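Local coordinates for protein Poly(A) ribonuclease POP2 (Saccharomyces cerevisiae, PDB 1UOC) that probably serves as a catalytic component of the CCR4-NOT deadenylase complex and in vitro degrades RNA from its 3' end with a preference for poly(A), through this RNase D domain, at residues Asp18-Asn23 and Phe128-Asn133; Tyr25-Val30 and Ser98-Asn103; Gly82-Asp87 and Leu253-Phe258; Gln143-Met146 and Leu150-Asp153. All coordinates share one frame; numbering follows the deposited sequence.

Interaction 1 (Asp18-Asn23 and Phe128-Asn133)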
loop_
_atom_site.group_PDB
_atom_site.type_symbol
_atom_site.label_atom_id
_atom_site.label_comp_id
_atom_site.label_asym_id
_atom_site.label_seq_id
_atom_site.Cartn_x
_atom_site.Cartn_y
_atom_site.Cartn_z
ATOM N N ASP A 18 9.705 -12.403 -2.250
ATOM C CA ASP A 18 10.525 -11.590 -1.375
ATOM C C ASP A 18 11.600 -10.942 -2.226
ATOM O O ASP A 18 12.160 -11.577 -3.127
ATOM C CB ASP A 18 11.186 -12.445 -0.295
ATOM C CG ASP A 18 10.429 -12.416 1.010
ATOM O OD1 ASP A 18 10.346 -11.335 1.635
ATOM O OD2 ASP A 18 9.912 -13.477 1.415
ATOM N N VAL A 19 11.867 -9.672 -1.956
ATOM C CA VAL A 19 12.881 -8.945 -2.695
ATOM C C VAL A 19 13.922 -8.418 -1.712
ATOM O O VAL A 19 13.582 -7.886 -0.651
ATOM C CB VAL A 19 12.266 -7.757 -3.484
ATOM C CG1 VAL A 19 13.291 -7.184 -4.454
ATOM C CG2 VAL A 19 11.021 -8.215 -4.243
ATOM N N TRP A 20 15.190 -8.608 -2.073
ATOM C CA TRP A 20 16.327 -8.156 -1.287
ATOM C C TRP A 20 17.207 -7.421 -2.279
ATOM O O TRP A 20 16.792 -7.208 -3.411
ATOM C CB TRP A 20 17.076 -9.349 -0.666
ATOM C CG TRP A 20 16.187 -10.195 0.191
ATOM C CD1 TRP A 20 15.393 -11.226 -0.225
ATOM C CD2 TRP A 20 15.907 -10.013 1.584
ATOM N NE1 TRP A 20 14.634 -11.692 0.817
ATOM C CE2 TRP A 20 14.926 -10.966 1.939
ATOM C CE3 TRP A 20 16.382 -9.138 2.561
ATOM C CZ2 TRP A 20 14.413 -11.070 3.231
ATOM C CZ3 TRP A 20 15.875 -9.237 3.853
ATOM C CH2 TRP A 20 14.896 -10.198 4.175
ATOM N N LYS A 21 18.406 -7.022 -1.868
ATOM C CA LYS A 21 19.300 -6.298 -2.764
ATOM C C LYS A 21 19.674 -7.139 -3.989
ATOM O O LYS A 21 19.845 -6.608 -5.087
ATOM C CB LYS A 21 20.569 -5.873 -2.012
ATOM C CG LYS A 21 21.505 -4.958 -2.804
ATOM C CD LYS A 21 22.715 -4.524 -1.961
ATOM C CE LYS A 21 23.707 -3.671 -2.774
ATOM N NZ LYS A 21 23.150 -2.339 -3.184
ATOM N N SER A 22 19.782 -8.451 -3.800
ATOM C CA SER A 22 20.153 -9.359 -4.885
ATOM C C SER A 22 19.186 -9.417 -6.076
ATOM O O SER A 22 19.633 -9.476 -7.213
ATOM C CB SER A 22 20.367 -10.778 -4.343
ATOM O OG SER A 22 19.187 -11.279 -3.735
ATOM N N ASN A 23 17.875 -9.401 -5.831
ATOM C CA ASN A 23 16.918 -9.470 -6.938
ATOM C C ASN A 23 16.087 -8.206 -7.155
ATOM O O ASN A 23 15.101 -8.226 -7.886
ATOM C CB ASN A 23 15.995 -10.679 -6.757
ATOM C CG ASN A 23 15.215 -10.628 -5.464
ATOM O OD1 ASN A 23 15.637 -9.986 -4.504
ATOM N ND2 ASN A 23 14.075 -11.323 -5.425
ATOM N N PHE A 128 16.113 -9.847 11.366
ATOM C CA PHE A 128 16.938 -8.650 11.313
ATOM C C PHE A 128 18.288 -8.869 10.650
ATOM O O PHE A 128 18.834 -7.949 10.040
ATOM C CB PHE A 128 17.136 -8.081 12.726
ATOM C CG PHE A 128 15.875 -7.547 13.347
ATOM C CD1 PHE A 128 15.229 -6.445 12.803
ATOM C CD2 PHE A 128 15.331 -8.152 14.476
ATOM C CE1 PHE A 128 14.054 -5.951 13.375
ATOM C CE2 PHE A 128 14.159 -7.665 15.054
ATOM C CZ PHE A 128 13.522 -6.566 14.502
ATOM N N GLU A 129 18.829 -10.075 10.751
ATOM C CA GLU A 129 20.132 -10.334 10.156
ATOM C C GLU A 129 20.089 -10.292 8.629
ATOM O O GLU A 129 21.056 -9.902 7.977
ATOM C CB GLU A 129 20.684 -11.678 10.625
ATOM C CG GLU A 129 22.156 -11.835 10.284
ATOM C CD GLU A 129 22.810 -13.008 10.976
ATOM O OE1 GLU A 129 24.032 -12.925 11.223
ATOM O OE2 GLU A 129 22.115 -14.010 11.263
ATOM N N LYS A 130 18.965 -10.707 8.061
ATOM C CA LYS A 130 18.803 -10.685 6.618
ATOM C C LYS A 130 18.693 -9.236 6.149
ATOM O O LYS A 130 19.165 -8.886 5.071
ATOM C CB LYS A 130 17.540 -11.455 6.215
ATOM C CG LYS A 130 17.608 -12.955 6.448
ATOM C CD LYS A 130 16.342 -13.604 5.920
ATOM C CE LYS A 130 16.415 -15.123 5.975
ATOM N NZ LYS A 130 15.091 -15.731 5.640
ATOM N N HIS A 131 18.072 -8.393 6.971
ATOM C CA HIS A 131 17.886 -6.985 6.634
ATOM C C HIS A 131 19.193 -6.219 6.675
ATOM O O HIS A 131 19.433 -5.315 5.870
ATOM C CB HIS A 131 16.870 -6.350 7.583
ATOM C CG HIS A 131 15.447 -6.643 7.219
ATOM N ND1 HIS A 131 14.735 -5.869 6.326
ATOM C CD2 HIS A 131 14.620 -7.651 7.583
ATOM C CE1 HIS A 131 13.534 -6.390 6.156
ATOM N NE2 HIS A 131 13.438 -7.473 6.906
ATOM N N GLU A 132 20.038 -6.598 7.626
ATOM C CA GLU A 132 21.337 -5.975 7.800
ATOM C C GLU A 132 22.283 -6.310 6.649
ATOM O O GLU A 132 23.002 -5.444 6.161
ATOM C CB GLU A 132 21.959 -6.430 9.130
ATOM C CG GLU A 132 23.472 -6.249 9.201
ATOM C CD GLU A 132 24.088 -6.823 10.469
ATOM O OE1 GLU A 132 23.746 -7.965 10.847
ATOM O OE2 GLU A 132 24.934 -6.132 11.081
ATOM N N ASN A 133 22.276 -7.559 6.206
ATOM C CA ASN A 133 23.194 -7.960 5.146
ATOM C C ASN A 133 22.653 -8.003 3.725
ATOM O O ASN A 133 23.433 -7.996 2.775
ATOM C CB ASN A 133 23.809 -9.324 5.476
ATOM C CG ASN A 133 24.504 -9.338 6.818
ATOM O OD1 ASN A 133 25.253 -8.417 7.158
ATOM N ND2 ASN A 133 24.270 -10.395 7.589
#
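Trp-20 and His-131 bring the two backbones closest, CA atoms 8.2 Å apart, where the chain leaves edge strand 17-19 and passes helix 128-134. The indole spans the gap. Its six-membered ring turns an edge to one face of the His-131 imidazole, a T-shaped pair with centroids 5.2 Å apart and planes at 64°, and CZ3 sits over the centre of the imidazole. The same end of the indole rests on the helix backbone, CZ3 lying 3.5 Å from Lys-130 O. Trp-20 CH2 also meets Lys-130 CB at 3.6 Å, and the extended lysine chain carries its amine away. Behind the indole, Asn-23 braces the turn: its OD1 takes a nearly straight bond from Trp-20 N (2.8 Å), and its ND2 gives one to a lone pair of Asp-18 O. An alanine in place of Trp-20 is likely to leave that imidazole face without its aromatic partner and open a gap beside Lys-130 CB. His-131 ND1 is held by Phe-104 O, which helps fix the ring. The contact closes a helix against the strand margin of the DEDD nuclease fold, the His-131 side chain lying about 8 Å from that of Glu-46, a predicted metal ligand.

Interaction 2 (Tyr25-Val30 and Ser98-Asn103)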
loop_
_atom_site.group_PDB
_atom_site.type_symbol
_atom_site.label_atom_id
_atom_site.label_comp_id
_atom_site.label_asym_id
_atom_site.label_seq_id
_atom_site.Cartn_x
_atom_site.Cartn_y
_atom_site.Cartn_z
ATOM N N TYR A 25 16.629 -5.343 -8.936
ATOM C CA TYR A 25 16.494 -4.901 -10.324
ATOM C C TYR A 25 15.724 -5.838 -11.238
ATOM O O TYR A 25 14.899 -5.393 -12.032
ATOM C CB TYR A 25 17.868 -4.604 -10.916
ATOM C CG TYR A 25 18.486 -3.375 -10.305
ATOM C CD1 TYR A 25 18.818 -3.343 -8.954
ATOM C CD2 TYR A 25 18.679 -2.219 -11.060
ATOM C CE1 TYR A 25 19.318 -2.196 -8.362
ATOM C CE2 TYR A 25 19.178 -1.058 -10.480
ATOM C CZ TYR A 25 19.494 -1.058 -9.128
ATOM O OH TYR A 25 19.985 0.079 -8.535
ATOM N N SER A 26 15.965 -7.135 -11.115
ATOM C CA SER A 26 15.257 -8.089 -11.950
ATOM C C SER A 26 13.760 -8.092 -11.641
ATOM O O SER A 26 12.938 -8.245 -12.546
ATOM C CB SER A 26 15.849 -9.491 -11.772
ATOM O OG SER A 26 15.906 -9.849 -10.412
ATOM N N GLU A 27 13.398 -7.908 -10.374
ATOM C CA GLU A 27 11.975 -7.882 -10.011
ATOM C C GLU A 27 11.318 -6.619 -10.546
ATOM O O GLU A 27 10.152 -6.640 -10.952
ATOM C CB GLU A 27 11.783 -7.969 -8.491
ATOM C CG GLU A 27 12.271 -9.282 -7.907
ATOM C CD GLU A 27 11.633 -10.505 -8.552
ATOM O OE1 GLU A 27 12.241 -11.592 -8.458
ATOM O OE2 GLU A 27 10.530 -10.400 -9.136
ATOM N N PHE A 28 12.062 -5.515 -10.552
ATOM C CA PHE A 28 11.507 -4.286 -11.075
ATOM C C PHE A 28 11.386 -4.374 -12.591
ATOM O O PHE A 28 10.576 -3.674 -13.200
ATOM C CB PHE A 28 12.349 -3.082 -10.678
ATOM C CG PHE A 28 11.686 -2.220 -9.651
ATOM C CD1 PHE A 28 12.005 -2.341 -8.308
ATOM C CD2 PHE A 28 10.651 -1.357 -10.020
ATOM C CE1 PHE A 28 11.299 -1.623 -7.342
ATOM C CE2 PHE A 28 9.942 -0.640 -9.064
ATOM C CZ PHE A 28 10.268 -0.775 -7.717
ATOM N N ALA A 29 12.180 -5.247 -13.203
ATOM C CA ALA A 29 12.103 -5.425 -14.653
ATOM C C ALA A 29 10.766 -6.119 -14.945
ATOM O O ALA A 29 10.081 -5.779 -15.909
ATOM C CB ALA A 29 13.269 -6.270 -15.148
ATOM N N VAL A 30 10.396 -7.080 -14.097
ATOM C CA VAL A 30 9.127 -7.798 -14.244
ATOM C C VAL A 30 7.944 -6.865 -13.975
ATOM O O VAL A 30 6.948 -6.895 -14.688
ATOM C CB VAL A 30 9.034 -8.993 -13.262
ATOM C CG1 VAL A 30 7.634 -9.612 -13.315
ATOM C CG2 VAL A 30 10.095 -10.036 -13.604
ATOM N N SER A 98 3.096 -11.804 -8.605
ATOM C CA SER A 98 2.217 -10.675 -8.836
ATOM C C SER A 98 2.184 -9.802 -7.559
ATOM O O SER A 98 1.479 -8.792 -7.484
ATOM C CB SER A 98 0.829 -11.218 -9.143
ATOM O OG SER A 98 0.057 -10.248 -9.775
ATOM N N THR A 99 2.933 -10.225 -6.547
ATOM C CA THR A 99 3.007 -9.495 -5.287
ATOM C C THR A 99 4.444 -9.561 -4.821
ATOM O O THR A 99 5.079 -10.607 -4.899
ATOM C CB THR A 99 2.089 -10.114 -4.208
ATOM O OG1 THR A 99 0.734 -10.038 -4.643
ATOM C CG2 THR A 99 2.212 -9.333 -2.885
ATOM N N TRP A 100 4.952 -8.441 -4.332
ATOM C CA TRP A 100 6.330 -8.361 -3.895
ATOM C C TRP A 100 6.401 -7.781 -2.502
ATOM O O TRP A 100 5.560 -6.966 -2.112
ATOM C CB TRP A 100 7.114 -7.437 -4.835
ATOM C CG TRP A 100 7.264 -7.971 -6.236
ATOM C CD1 TRP A 100 8.293 -8.731 -6.718
ATOM C CD2 TRP A 100 6.317 -7.852 -7.305
ATOM N NE1 TRP A 100 8.044 -9.092 -8.017
ATOM C CE2 TRP A 100 6.834 -8.571 -8.404
ATOM C CE3 TRP A 100 5.075 -7.213 -7.436
ATOM C CZ2 TRP A 100 6.154 -8.670 -9.625
ATOM C CZ3 TRP A 100 4.399 -7.310 -8.644
ATOM C CH2 TRP A 100 4.941 -8.036 -9.725
ATOM N N GLN A 101 7.413 -8.212 -1.759
ATOM C CA GLN A 101 7.661 -7.693 -0.431
ATOM C C GLN A 101 9.098 -7.238 -0.447
ATOM O O GLN A 101 10.011 -8.055 -0.406
ATOM C CB GLN A 101 7.481 -8.743 0.661
ATOM C CG GLN A 101 7.652 -8.126 2.059
ATOM C CD GLN A 101 7.330 -9.091 3.185
ATOM O OE1 GLN A 101 8.151 -9.914 3.562
ATOM N NE2 GLN A 101 6.131 -8.990 3.719
ATOM N N PHE A 102 9.293 -5.931 -0.529
ATOM C CA PHE A 102 10.630 -5.374 -0.539
ATOM C C PHE A 102 11.132 -5.245 0.899
ATOM O O PHE A 102 10.459 -4.677 1.756
ATOM C CB PHE A 102 10.621 -4.008 -1.228
ATOM C CG PHE A 102 10.148 -4.049 -2.664
ATOM C CD1 PHE A 102 8.788 -3.980 -2.970
ATOM C CD2 PHE A 102 11.062 -4.160 -3.703
ATOM C CE1 PHE A 102 8.348 -4.021 -4.292
ATOM C CE2 PHE A 102 10.634 -4.202 -5.033
ATOM C CZ PHE A 102 9.270 -4.132 -5.325
ATOM N N ASN A 103 12.316 -5.785 1.160
ATOM C CA ASN A 103 12.903 -5.737 2.495
ATOM C C ASN A 103 14.060 -4.733 2.468
ATOM O O ASN A 103 14.985 -4.858 1.671
ATOM C CB ASN A 103 13.377 -7.137 2.881
ATOM C CG ASN A 103 12.247 -8.168 2.848
ATOM O OD1 ASN A 103 12.073 -8.896 1.866
ATOM N ND2 ASN A 103 11.471 -8.225 3.920
#
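Glu-27, Phe-28 and Val-30 of helix 24-34 pack on Trp-100 and Phe-102 of strand 99-103, part of the helix-on-sheet layering of the DEDD nuclease fold. The short helix and strand segments run roughly antiparallel, at 150°, with axes 10.7 Å apart. Trp-100 and Phe-102, two residues apart on the strand, both point toward the helix. The polar link is a single hydrogen bond, Trp-100 NE1 to Glu-27 OE2, 3.0 Å long. The oxygen lies almost in the indole plane, whereas the N-H meets the carboxylate from above its plane. A bend in the glutamate chain at chi2 brings the carboxylate to this edge of the indole. Glu-27 CB lies beside the same edge, 3.9 Å from Trp-100 NE1. The second carboxylate oxygen, OE1, forms a salt bridge with Arg-17, so both oxygens have partners in a buried setting, and the charge is probably stabilised there. Aromatic contact comes from Phe-28 and Phe-102, whose rings meet obliquely, centroids 5.5 Å apart and planes at 37°. The touching atoms are Phe-28 CE1 and Phe-102 CE2, at 3.5 Å. Phe-141 meets Phe-102 edge-to-face, and Ile-31 of helix 24-34 touches both strand aromatics. The aliphatic share is smaller and falls to Val-30. With its CG1 anti to the backbone N (chi1 173°), that methyl reaches the benzo edge of the indole, near the ring plane, where Val-30 CG1 lies 4.1 Å from Trp-100 CZ2.

Interaction 3 (Gly82-Asp87 and Leu253-Phe258)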
loop_
_atom_site.group_PDB
_atom_site.type_symbol
_atom_site.label_atom_id
_atom_site.label_comp_id
_atom_site.label_asym_id
_atom_site.label_seq_id
_atom_site.Cartn_x
_atom_site.Cartn_y
_atom_site.Cartn_z
ATOM N N GLY A 82 5.155 -3.624 0.647
ATOM C CA GLY A 82 4.576 -4.546 -0.310
ATOM C C GLY A 82 3.881 -3.869 -1.482
ATOM O O GLY A 82 3.304 -2.796 -1.335
ATOM N N LEU A 83 3.964 -4.486 -2.659
ATOM C CA LEU A 83 3.301 -3.983 -3.864
ATOM C C LEU A 83 2.647 -5.180 -4.524
ATOM O O LEU A 83 3.257 -6.236 -4.659
ATOM C CB LEU A 83 4.287 -3.368 -4.867
ATOM C CG LEU A 83 4.953 -2.028 -4.566
ATOM C CD1 LEU A 83 5.791 -1.620 -5.781
ATOM C CD2 LEU A 83 3.899 -0.962 -4.242
ATOM N N SER A 84 1.394 -5.022 -4.921
ATOM C CA SER A 84 0.686 -6.096 -5.585
ATOM C C SER A 84 0.071 -5.497 -6.849
ATOM O O SER A 84 -0.388 -4.347 -6.837
ATOM C CB SER A 84 -0.406 -6.658 -4.673
ATOM O OG SER A 84 -0.790 -7.949 -5.102
ATOM N N LEU A 85 0.081 -6.271 -7.932
ATOM C CA LEU A 85 -0.472 -5.816 -9.204
ATOM C C LEU A 85 -1.578 -6.716 -9.728
ATOM O O LEU A 85 -1.540 -7.940 -9.537
ATOM C CB LEU A 85 0.638 -5.761 -10.253
ATOM C CG LEU A 85 1.445 -4.480 -10.426
ATOM C CD1 LEU A 85 1.991 -4.027 -9.096
ATOM C CD2 LEU A 85 2.581 -4.757 -11.410
ATOM N N SER A 86 -2.556 -6.112 -10.391
ATOM C CA SER A 86 -3.655 -6.843 -11.011
ATOM C C SER A 86 -4.372 -5.882 -11.952
ATOM O O SER A 86 -4.085 -4.680 -11.952
ATOM C CB SER A 86 -4.652 -7.355 -9.973
ATOM O OG SER A 86 -5.562 -6.319 -9.609
ATOM N N ASP A 87 -5.296 -6.402 -12.758
ATOM C CA ASP A 87 -6.065 -5.542 -13.651
ATOM C C ASP A 87 -7.274 -5.073 -12.842
ATOM O O ASP A 87 -7.388 -5.396 -11.657
ATOM C CB ASP A 87 -6.481 -6.301 -14.934
ATOM C CG ASP A 87 -7.497 -7.420 -14.685
ATOM O OD1 ASP A 87 -7.736 -8.195 -15.636
ATOM O OD2 ASP A 87 -8.061 -7.531 -13.573
ATOM N N LEU A 253 -3.833 -8.578 0.094
ATOM C CA LEU A 253 -5.188 -8.640 0.644
ATOM C C LEU A 253 -5.974 -7.402 0.252
ATOM O O LEU A 253 -7.163 -7.468 -0.071
ATOM C CB LEU A 253 -5.136 -8.755 2.183
ATOM C CG LEU A 253 -6.460 -9.040 2.911
ATOM C CD1 LEU A 253 -7.099 -10.299 2.340
ATOM C CD2 LEU A 253 -6.216 -9.211 4.416
ATOM N N MET A 254 -5.286 -6.272 0.305
ATOM C CA MET A 254 -5.832 -4.964 -0.029
ATOM C C MET A 254 -6.369 -4.958 -1.453
ATOM O O MET A 254 -7.526 -4.617 -1.692
ATOM C CB MET A 254 -4.708 -3.938 0.104
ATOM C CG MET A 254 -5.122 -2.505 0.307
ATOM S SD MET A 254 -3.660 -1.447 0.431
ATOM C CE MET A 254 -2.889 -2.156 1.880
ATOM N N LEU A 255 -5.522 -5.335 -2.407
ATOM C CA LEU A 255 -5.907 -5.363 -3.823
ATOM C C LEU A 255 -7.048 -6.356 -4.126
ATOM O O LEU A 255 -7.953 -6.064 -4.909
ATOM C CB LEU A 255 -4.683 -5.712 -4.673
ATOM C CG LEU A 255 -4.852 -5.647 -6.183
ATOM C CD1 LEU A 255 -5.176 -4.199 -6.581
ATOM C CD2 LEU A 255 -3.586 -6.137 -6.877
ATOM N N LEU A 256 -6.979 -7.536 -3.519
ATOM C CA LEU A 256 -7.999 -8.573 -3.704
ATOM C C LEU A 256 -9.334 -8.020 -3.231
ATOM O O LEU A 256 -10.362 -8.159 -3.892
ATOM C CB LEU A 256 -7.636 -9.802 -2.861
ATOM C CG LEU A 256 -7.206 -11.133 -3.476
ATOM C CD1 LEU A 256 -6.710 -10.951 -4.896
ATOM C CD2 LEU A 256 -6.139 -11.752 -2.564
ATOM N N SER A 257 -9.299 -7.386 -2.064
ATOM C CA SER A 257 -10.489 -6.807 -1.476
ATOM C C SER A 257 -11.032 -5.667 -2.326
ATOM O O SER A 257 -12.233 -5.589 -2.561
ATOM C CB SER A 257 -10.193 -6.320 -0.052
ATOM O OG SER A 257 -9.892 -7.418 0.797
ATOM N N PHE A 258 -10.155 -4.789 -2.799
ATOM C CA PHE A 258 -10.606 -3.677 -3.625
ATOM C C PHE A 258 -11.332 -4.164 -4.873
ATOM O O PHE A 258 -12.437 -3.727 -5.176
ATOM C CB PHE A 258 -9.428 -2.804 -4.075
ATOM C CG PHE A 258 -9.838 -1.675 -4.952
ATOM C CD1 PHE A 258 -10.378 -0.514 -4.403
ATOM C CD2 PHE A 258 -9.767 -1.795 -6.337
ATOM C CE1 PHE A 258 -10.852 0.513 -5.227
ATOM C CE2 PHE A 258 -10.237 -0.780 -7.169
ATOM C CZ PHE A 258 -10.784 0.381 -6.610
#
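Leu-255 sets one methyl, CD2, against two serines of the strand, Ser-84 and Ser-86. The tightest approach is to Ser-86, with Leu-255 CD2 3.4 Å from its OG and 3.5 Å from its CB, the latter closer than usual for two carbons. Ser-84 meets the same methyl more loosely, its OG lying 3.8 Å from Leu-255 CD2, and the intervening backbone also touches it, at 3.5 Å from Leu-85 C. Both serines point toward the helix, and their small side chains are consistent with the 8.4 Å approach of the strand and helix axes. Each hydroxyl is engaged apart from this apolar contact. Ser-86 OG stands between its own backbone N and carbonyl carbon (chi1 82°), from where it donates to a lone pair of Asp-87 O at 2.9 Å. Ser-84 OG is hydrogen-bonded to Thr-99 OG1 and to Lys-92 NZ. An alanine at Ser-86 would probably cost Asp-87 O this partner and thin the cover over Leu-255 CG and both its methyls. On the helix, Leu-253 O receives two bonds from Ser-257, one from N and one from OG, which reach it from opposite faces of its carbonyl plane. Further out, Leu-255 also touches Ser-42 on strand 40-48, so the helix spans two strands. This is consistent with the DEDD nuclease fold, in which strand 40-48 contributes Ser-44 and Glu-46 and helix 247-264 Gln-250 as predicted metal ligands, Asp-166 of helix 165-174 completing the set.

Interaction 4 (Gln143-Met146 and Leu150-Asp153)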
loop_
_atom_site.group_PDB
_atom_site.type_symbol
_atom_site.label_atom_id
_atom_site.label_comp_id
_atom_site.label_asym_id
_atom_site.label_seq_id
_atom_site.Cartn_x
_atom_site.Cartn_y
_atom_site.Cartn_z
ATOM N N GLN A 143 14.320 5.264 -6.697
ATOM C CA GLN A 143 14.708 5.604 -8.058
ATOM C C GLN A 143 14.058 4.611 -9.029
ATOM O O GLN A 143 13.530 5.004 -10.061
ATOM C CB GLN A 143 16.231 5.575 -8.197
ATOM C CG GLN A 143 16.745 6.217 -9.480
ATOM C CD GLN A 143 16.377 7.693 -9.591
ATOM O OE1 GLN A 143 16.675 8.493 -8.693
ATOM N NE2 GLN A 143 15.730 8.062 -10.698
ATOM N N LEU A 144 14.092 3.323 -8.695
ATOM C CA LEU A 144 13.480 2.316 -9.550
ATOM C C LEU A 144 11.956 2.522 -9.641
ATOM O O LEU A 144 11.336 2.258 -10.683
ATOM C CB LEU A 144 13.798 0.921 -9.018
ATOM C CG LEU A 144 15.222 0.426 -9.299
ATOM C CD1 LEU A 144 15.459 -0.968 -8.701
ATOM C CD2 LEU A 144 15.425 0.386 -10.797
ATOM N N LEU A 145 11.363 3.007 -8.555
ATOM C CA LEU A 145 9.926 3.251 -8.514
ATOM C C LEU A 145 9.560 4.424 -9.411
ATOM O O LEU A 145 8.533 4.407 -10.080
ATOM C CB LEU A 145 9.475 3.549 -7.085
ATOM C CG LEU A 145 7.975 3.788 -6.934
ATOM C CD1 LEU A 145 7.221 2.578 -7.459
ATOM C CD2 LEU A 145 7.615 4.040 -5.478
ATOM N N MET A 146 10.411 5.442 -9.415
ATOM C CA MET A 146 10.181 6.628 -10.231
ATOM C C MET A 146 10.118 6.309 -11.712
ATOM O O MET A 146 9.258 6.829 -12.430
ATOM C CB MET A 146 11.284 7.662 -10.004
ATOM C CG MET A 146 10.899 8.798 -9.060
ATOM S SD MET A 146 9.444 9.716 -9.637
ATOM C CE MET A 146 10.039 10.288 -11.254
ATOM N N LEU A 150 4.898 3.353 -12.901
ATOM C CA LEU A 150 3.761 3.355 -11.982
ATOM C C LEU A 150 3.371 4.758 -11.517
ATOM O O LEU A 150 2.229 4.983 -11.102
ATOM C CB LEU A 150 4.057 2.493 -10.749
ATOM C CG LEU A 150 4.181 0.977 -10.908
ATOM C CD1 LEU A 150 4.415 0.317 -9.573
ATOM C CD2 LEU A 150 2.920 0.452 -11.497
ATOM N N MET A 151 4.324 5.689 -11.578
ATOM C CA MET A 151 4.099 7.068 -11.139
ATOM C C MET A 151 3.756 8.055 -12.257
ATOM O O MET A 151 4.122 7.858 -13.407
ATOM C CB MET A 151 5.336 7.592 -10.405
ATOM C CG MET A 151 5.970 6.620 -9.416
ATOM S SD MET A 151 4.810 5.969 -8.220
ATOM C CE MET A 151 4.427 7.405 -7.244
ATOM N N MET A 152 3.049 9.122 -11.890
ATOM C CA MET A 152 2.674 10.183 -12.824
ATOM C C MET A 152 1.986 9.698 -14.086
ATOM O O MET A 152 2.232 10.221 -15.170
ATOM C CB MET A 152 3.917 10.979 -13.213
ATOM C CG MET A 152 4.569 11.694 -12.052
ATOM S SD MET A 152 6.067 12.515 -12.578
ATOM C CE MET A 152 7.220 11.919 -11.389
ATOM N N ASP A 153 1.105 8.719 -13.944
ATOM C CA ASP A 153 0.402 8.143 -15.084
ATOM C C ASP A 153 -1.000 7.734 -14.660
ATOM O O ASP A 153 -1.176 6.744 -13.954
ATOM C CB ASP A 153 1.182 6.922 -15.578
ATOM C CG ASP A 153 0.633 6.360 -16.857
ATOM O OD1 ASP A 153 -0.580 6.516 -17.106
ATOM O OD2 ASP A 153 1.415 5.754 -17.606
HETATM O O HOH W 1 6.962 5.778 -13.118
#
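Met-146 O and Met-151 N share one water, which donates to the carbonyl at 2.6 Å and accepts from the amide at 3.1 Å. It thereby joins the last turn of helix 138-146 to the loop that folds back toward strand 157-160, a helix-to-strand connection on one side of the DEDD nuclease fold. Ser-148, in the turn between, adds a second bridge: its OG is hydrogen-bonded to both Leu-145 O and Leu-150 N. Around this polar seam the side chains are apolar. Met-151 lies across Leu-145, with its CG 3.5 Å from Leu-145 O. Bends at chi2 and chi3 (-53° and -68°) curl the thioether so that Met-151 SD sits 4.1 Å from Leu-145 CG. Leu-174 and Tyr-193 touch the same methionine from helices 165-174 and 183-193, and its side chain is about 5 Å from a bound xenon, as suits a strongly apolar spot. Nearer the surface, Met-146 and Met-152 cross obliquely, their ends meeting. Their methyl carbons, both called CE, are modelled tighter than normal packing, so the exact spacing of the two ends is doubtful. Met-152 is backbone hydrogen-bonded to Tyr-193 of helix 183-193, and Leu-150 O accepts from Trp-158 NE1. Deeper in, the leucines cross at about a right angle, Leu-145 CD1 meeting Leu-150 CD1 at 4.2 Å.

In the fold
Interactions 1, 2 and 3 all reach the same mixed sheet, and interaction 4 joins a helix end to the loop leading into strand 157-160. Interactions 2 and 3 are buried and set helices on neighbouring strands, 99-103 and 77-86, joined by Trp-100 N to Leu-83 O and Thr-99 OG1 to Ser-84 OG. Interaction 4 is also largely buried, with Met-152 exposed at its rim. Interaction 1 sits at the sheet margin, partly exposed, and strand 17-19 pairs with 99-103 to connect it to interaction 2. Phe-28 of interaction 2 also packs on Leu-144 and Leu-145 of interaction 4. Chemistry follows place: rings at the margin, a buried charge and aromatics in 2, serines around one leucine in 3, methionines and a water in 4.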